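Local coordinates for D-aminopeptidase (Bacillus subtilis, PDB 1HI9), which removes N-terminal residues from peptides containing D-amino acids, using two zinc ions per subunit inside the central chamber of a homodecamer, at residues P236-K241 with T245-Q250; P217-E222 with L262-L267. One frame throughout, in Å; residues are numbered along the deposited sequence.

Contact 1 of 2, residues P236-K241 with T245-Q250; sequences PGTEIK and TTVQFQ
Glu239 and Gln248 face each other as the hydrogen-bonded pair of an antiparallel beta hairpin, strand 238-240 running back along strand 246-250. Gln248 N gives a nearly straight bond to Glu239 O at 2.8 Å, while the return bond from Glu239 N to Gln248 O is more bent, its N-H...O angle being 139°. Nearer the turn, Lys241 N donates to Thr246 O at 3.0 Å.

The tight side of the hairpin carries Thr238, Ile240, Val247 and Phe249. Ile240 and Val247, a non-hydrogen-bonded pair, touch through Ile240 CG1 and Val247 CG2 at 3.8 Å; beta-branched residues suit a strand, because the extended backbone accommodates two branches at CB and they cover the sheet face close to the main chain. With Val247 CG1 anti to its backbone N (chi1 -177°), that methyl lies 3.7 Å from Thr238 CB. The Phe249 ring continues this layer to Gly237, and Gly237 O is 3.4 Å from Phe249 CD1. At Gly237 the positive phi of 88° suits glycine, and a side chain would run into the ring.

The other face is loose and largely open to solvent: Glu239 is exposed, and the bent Lys241 chain only passes Gln248 OE1 with its CD at 4.0 Å. At the open end the strands part, and a water bridges Gly237 O and Gln250 N.

On its packed face, the hairpin lies against helix 254-268, where Phe249 meets Ala260 and Met264. Replacing Phe249 by an alanine would probably open a gap beside Gly237 and leave Met264 of that helix without its aromatic neighbour. The same face meets helix 226-232, where Ala229 touches Ile240 and Val247; strand 218-223 flanks strand 246-250 on the side away from strand 238-240.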
loop_
_atom_site.group_PDB
_atom_site.type_symbol
_atom_site.label_atom_id
_atom_site.label_comp_id
_atom_site.label_asym_id
_atom_site.label_seq_id
_atom_site.Cartn_x
_atom_site.Cartn_y
_atom_site.Cartn_z
ATOM N N PRO A 236 9.479 17.747 35.171
ATOM C CA PRO A 236 9.724 18.251 36.524
ATOM C C PRO A 236 9.501 19.759 36.602
ATOM O O PRO A 236 9.840 20.493 35.675
ATOM C CB PRO A 236 11.184 17.881 36.770
ATOM C CG PRO A 236 11.369 16.647 35.936
ATOM C CD PRO A 236 10.660 17.025 34.662
ATOM N N GLY A 237 8.932 20.215 37.711
ATOM C CA GLY A 237 8.687 21.637 37.876
ATOM C C GLY A 237 7.350 22.123 37.338
ATOM O O GLY A 237 7.069 23.320 37.385
ATOM N N THR A 238 6.524 21.207 36.835
ATOM C CA THR A 238 5.219 21.570 36.297
ATOM C C THR A 238 4.092 21.179 37.237
ATOM O O THR A 238 4.271 20.360 38.135
ATOM C CB THR A 238 4.936 20.872 34.939
ATOM O OG1 THR A 238 4.866 19.449 35.135
ATOM C CG2 THR A 238 6.017 21.202 33.932
ATOM N N GLU A 239 2.920 21.763 37.007
ATOM C CA GLU A 239 1.741 21.469 37.814
ATOM C C GLU A 239 0.481 21.793 37.007
ATOM O O GLU A 239 0.444 22.765 36.249
ATOM C CB GLU A 239 1.777 22.299 39.108
ATOM C CG GLU A 239 0.515 22.205 39.968
ATOM C CD GLU A 239 0.467 23.249 41.093
ATOM O OE1 GLU A 239 -0.612 23.424 41.714
ATOM O OE2 GLU A 239 1.507 23.895 41.360
ATOM N N ILE A 240 -0.544 20.963 37.159
ATOM C CA ILE A 240 -1.803 21.187 36.469
ATOM C C ILE A 240 -2.751 21.947 37.386
ATOM O O ILE A 240 -2.919 21.591 38.551
ATOM C CB ILE A 240 -2.480 19.861 36.070
ATOM C CG1 ILE A 240 -1.628 19.134 35.032
ATOM C CG2 ILE A 240 -3.872 20.132 35.509
ATOM C CD1 ILE A 240 -2.202 17.819 34.584
ATOM N N LYS A 241 -3.362 23.002 36.858
ATOM C CA LYS A 241 -4.307 23.807 37.621
ATOM C C LYS A 241 -5.602 23.002 37.693
ATOM O O LYS A 241 -6.269 22.797 36.674
ATOM C CB LYS A 241 -4.545 25.131 36.897
ATOM C CG LYS A 241 -5.029 26.273 37.777
ATOM C CD LYS A 241 -3.876 26.967 38.524
ATOM C CE LYS A 241 -3.448 26.201 39.779
ATOM N NZ LYS A 241 -4.515 26.212 40.823
ATOM N N THR A 245 -7.145 22.299 31.921
ATOM C CA THR A 245 -6.241 21.509 31.104
ATOM C C THR A 245 -4.994 22.357 30.920
ATOM O O THR A 245 -4.256 22.220 29.939
ATOM C CB THR A 245 -6.840 21.209 29.729
ATOM O OG1 THR A 245 -7.102 22.443 29.051
ATOM C CG2 THR A 245 -8.125 20.415 29.875
ATOM N N THR A 246 -4.769 23.237 31.888
ATOM C CA THR A 246 -3.635 24.143 31.869
ATOM C C THR A 246 -2.524 23.645 32.786
ATOM O O THR A 246 -2.782 23.219 33.912
ATOM C CB THR A 246 -4.069 25.547 32.334
ATOM O OG1 THR A 246 -5.224 25.954 31.588
ATOM C CG2 THR A 246 -2.965 26.551 32.113
ATOM N N VAL A 247 -1.290 23.696 32.286
ATOM C CA VAL A 247 -0.124 23.269 33.046
ATOM C C VAL A 247 0.780 24.482 33.211
ATOM O O VAL A 247 0.998 25.226 32.259
ATOM C CB VAL A 247 0.636 22.149 32.318
ATOM C CG1 VAL A 247 1.797 21.664 33.172
ATOM C CG2 VAL A 247 -0.319 21.006 31.992
ATOM N N GLN A 248 1.286 24.693 34.423
ATOM C CA GLN A 248 2.137 25.845 34.681
ATOM C C GLN A 248 3.571 25.455 35.024
ATOM O O GLN A 248 3.840 24.372 35.548
ATOM C CB GLN A 248 1.558 26.692 35.816
ATOM C CG GLN A 248 0.109 27.079 35.618
ATOM C CD GLN A 248 -0.336 28.144 36.595
ATOM O OE1 GLN A 248 -0.070 28.046 37.793
ATOM N NE2 GLN A 248 -1.021 29.175 36.086
ATOM N N PHE A 249 4.487 26.362 34.725
ATOM C CA PHE A 249 5.894 26.145 34.985
ATOM C C PHE A 249 6.572 27.460 35.368
ATOM O O PHE A 249 6.615 28.396 34.565
ATOM C CB PHE A 249 6.568 25.572 33.734
ATOM C CG PHE A 249 8.059 25.430 33.861
ATOM C CD1 PHE A 249 8.611 24.381 34.594
ATOM C CD2 PHE A 249 8.907 26.382 33.306
ATOM C CE1 PHE A 249 9.981 24.286 34.771
ATOM C CE2 PHE A 249 10.279 26.294 33.480
ATOM C CZ PHE A 249 10.819 25.245 34.217
ATOM N N GLN A 250 7.097 27.525 36.591
ATOM C CA GLN A 250 7.797 28.714 37.065
ATOM C C GLN A 250 9.223 28.619 36.528
ATOM O O GLN A 250 9.959 27.688 36.860
ATOM C CB GLN A 250 7.803 28.757 38.599
ATOM C CG GLN A 250 8.715 29.823 39.199
ATOM C CD GLN A 250 8.305 31.248 38.850
ATOM O OE1 GLN A 250 7.316 31.772 39.358
ATOM N NE2 GLN A 250 9.070 31.877 37.967
HETATM O O HOH W 1 8.505 25.311 38.014
#

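Contact 2 of 2, residues P217-E222 with L262-L267; sequences PVLSIE and LVMTEL
Leu219 and Ile221 project from a strand of the five-stranded antiparallel sheet onto Met264 of helix 254-268, a helix-on-sheet packing made wholly of apolar side chains. Strand 218-223 is central in that sheet, between strands 121-126 and 246-250.

Leu219 is the first strand residue to touch the helix segment. Its CG is anti to the backbone N (chi1 173°), which carries the branched end out toward the helix, where CD2 meets Met264 CE tip to tip at 3.6 Å. Leucine suits this place because its branched end also reaches Ala260 and Met261, a turn earlier on the helix. Ser220 points to the opposite face, and its hydroxyl makes a weak hydrogen bond with Gln248 of the adjacent strand; a small polar residue fits there. Ile221 turns back to the helix beside Phe124 of strand 121-126; its beta-branched body suits the strand, and CD1 ends a branch long enough to reach Met264. Glu222 again faces the other way and forms a salt bridge with Arg122 of the same subunit.

Methionine serves both partners, since its unbranched, flexible chain reaches across from helix to strand, SD and CE each meeting a different residue. The chain is extended to SD and bends at chi3 (-100°), directing CE to Leu219. Closer to the helix backbone, Ile221 CD1 rests against the same chain, 3.8 Å from Met264 SD and 3.9 Å from Met264 CB.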
loop_
_atom_site.group_PDB
_atom_site.type_symbol
_atom_site.label_atom_id
_atom_site.label_comp_id
_atom_site.label_asym_id
_atom_site.label_seq_id
_atom_site.Cartn_x
_atom_site.Cartn_y
_atom_site.Cartn_z
ATOM N N PRO A 217 9.463 34.700 34.765
ATOM C CA PRO A 217 8.176 34.436 34.128
ATOM C C PRO A 217 7.540 33.097 34.455
ATOM O O PRO A 217 8.219 32.090 34.638
ATOM C CB PRO A 217 8.494 34.585 32.642
ATOM C CG PRO A 217 9.899 34.102 32.555
ATOM C CD PRO A 217 10.546 34.743 33.764
ATOM N N VAL A 218 6.220 33.114 34.546
ATOM C CA VAL A 218 5.462 31.913 34.813
ATOM C C VAL A 218 4.804 31.538 33.494
ATOM O O VAL A 218 3.964 32.276 32.960
ATOM C CB VAL A 218 4.365 32.144 35.871
ATOM C CG1 VAL A 218 3.493 30.909 36.000
ATOM C CG2 VAL A 218 5.001 32.479 37.213
ATOM N N LEU A 219 5.208 30.391 32.962
ATOM C CA LEU A 219 4.669 29.898 31.713
ATOM C C LEU A 219 3.420 29.082 31.980
ATOM O O LEU A 219 3.413 28.221 32.852
ATOM C CB LEU A 219 5.702 29.019 31.003
ATOM C CG LEU A 219 5.221 28.289 29.738
ATOM C CD1 LEU A 219 4.721 29.307 28.724
ATOM C CD2 LEU A 219 6.364 27.456 29.139
ATOM N N SER A 220 2.358 29.371 31.245
ATOM C CA SER A 220 1.116 28.630 31.383
ATOM C C SER A 220 0.715 28.178 29.986
ATOM O O SER A 220 0.756 28.957 29.030
ATOM C CB SER A 220 0.006 29.502 31.987
ATOM O OG SER A 220 0.159 29.629 33.388
ATOM N N ILE A 221 0.352 26.909 29.870
ATOM C CA ILE A 221 -0.067 26.370 28.595
ATOM C C ILE A 221 -1.390 25.668 28.781
ATOM O O ILE A 221 -1.504 24.748 29.585
ATOM C CB ILE A 221 0.938 25.338 28.041
ATOM C CG1 ILE A 221 2.338 25.944 27.996
ATOM C CG2 ILE A 221 0.496 24.883 26.648
ATOM C CD1 ILE A 221 3.393 24.995 27.552
ATOM N N GLU A 222 -2.399 26.122 28.055
ATOM C CA GLU A 222 -3.702 25.489 28.128
ATOM C C GLU A 222 -3.789 24.578 26.908
ATOM O O GLU A 222 -3.686 25.046 25.771
ATOM C CB GLU A 222 -4.806 26.533 28.072
ATOM C CG GLU A 222 -6.187 25.951 28.292
ATOM C CD GLU A 222 -7.284 26.997 28.176
ATOM O OE1 GLU A 222 -7.217 28.024 28.884
ATOM O OE2 GLU A 222 -8.211 26.786 27.374
ATOM N N LEU A 262 9.004 24.317 24.618
ATOM C CA LEU A 262 9.403 23.338 23.613
ATOM C C LEU A 262 9.197 21.911 24.092
ATOM O O LEU A 262 8.624 21.083 23.380
ATOM C CB LEU A 262 10.864 23.547 23.235
ATOM C CG LEU A 262 11.162 24.872 22.517
ATOM C CD1 LEU A 262 12.659 24.994 22.278
ATOM C CD2 LEU A 262 10.402 24.925 21.189
ATOM N N VAL A 263 9.670 21.620 25.296
ATOM C CA VAL A 263 9.530 20.291 25.875
ATOM C C VAL A 263 8.075 19.915 26.173
ATOM O O VAL A 263 7.631 18.833 25.790
ATOM C CB VAL A 263 10.361 20.171 27.165
ATOM C CG1 VAL A 263 10.118 18.821 27.824
ATOM C CG2 VAL A 263 11.835 20.329 26.826
ATOM N N MET A 264 7.349 20.797 26.861
ATOM C CA MET A 264 5.950 20.550 27.198
ATOM C C MET A 264 5.082 20.325 25.966
ATOM O O MET A 264 4.225 19.446 25.973
ATOM C CB MET A 264 5.378 21.710 28.017
ATOM C CG MET A 264 5.781 21.701 29.496
ATOM S SD MET A 264 5.200 23.205 30.391
ATOM C CE MET A 264 6.657 24.093 30.394
ATOM N N THR A 265 5.285 21.111 24.912
ATOM C CA THR A 265 4.488 20.915 23.709
ATOM C C THR A 265 4.928 19.626 23.006
ATOM O O THR A 265 4.107 18.906 22.433
ATOM C CB THR A 265 4.616 22.124 22.730
ATOM O OG1 THR A 265 6.000 22.370 22.404
ATOM C CG2 THR A 265 4.020 23.362 23.360
ATOM N N GLU A 266 6.227 19.339 23.055
ATOM C CA GLU A 266 6.750 18.126 22.433
ATOM C C GLU A 266 6.111 16.895 23.099
ATOM O O GLU A 266 5.762 15.917 22.435
ATOM C CB GLU A 266 8.276 18.056 22.582
ATOM C CG GLU A 266 8.905 16.927 21.791
ATOM C CD GLU A 266 8.767 17.133 20.289
ATOM O OE1 GLU A 266 8.827 16.142 19.546
ATOM O OE2 GLU A 266 8.604 18.289 19.842
ATOM N N LEU A 267 5.958 16.952 24.416
ATOM C CA LEU A 267 5.348 15.854 25.147
ATOM C C LEU A 267 3.872 15.753 24.800
ATOM O O LEU A 267 3.332 14.658 24.609
ATOM C CB LEU A 267 5.492 16.067 26.651
ATOM C CG LEU A 267 6.917 16.000 27.210
ATOM C CD1 LEU A 267 6.955 16.553 28.618
ATOM C CD2 LEU A 267 7.405 14.558 27.181
#

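In the fold
The two contacts have centres about 8 Å apart; both lie on the same antiparallel sheet, and contact 2 adds helix 254-268 packed on it. In sequence, 217-222 comes first, then the hairpin of contact 1, then 262-267, so contact 1 is nested within the loop closed by contact 2. Strands 218-223 and 246-250 are neighbours, probably joined by backbone hydrogen bonds from Phe249 N to Leu219 O and from Val247 N to Ile221 O. Met264 is shared, since it also reaches a hairpin residue of contact 1. Both contacts also reach a second subunit, so this sheet-and-helix unit takes part in the packing of subunits within the decamer.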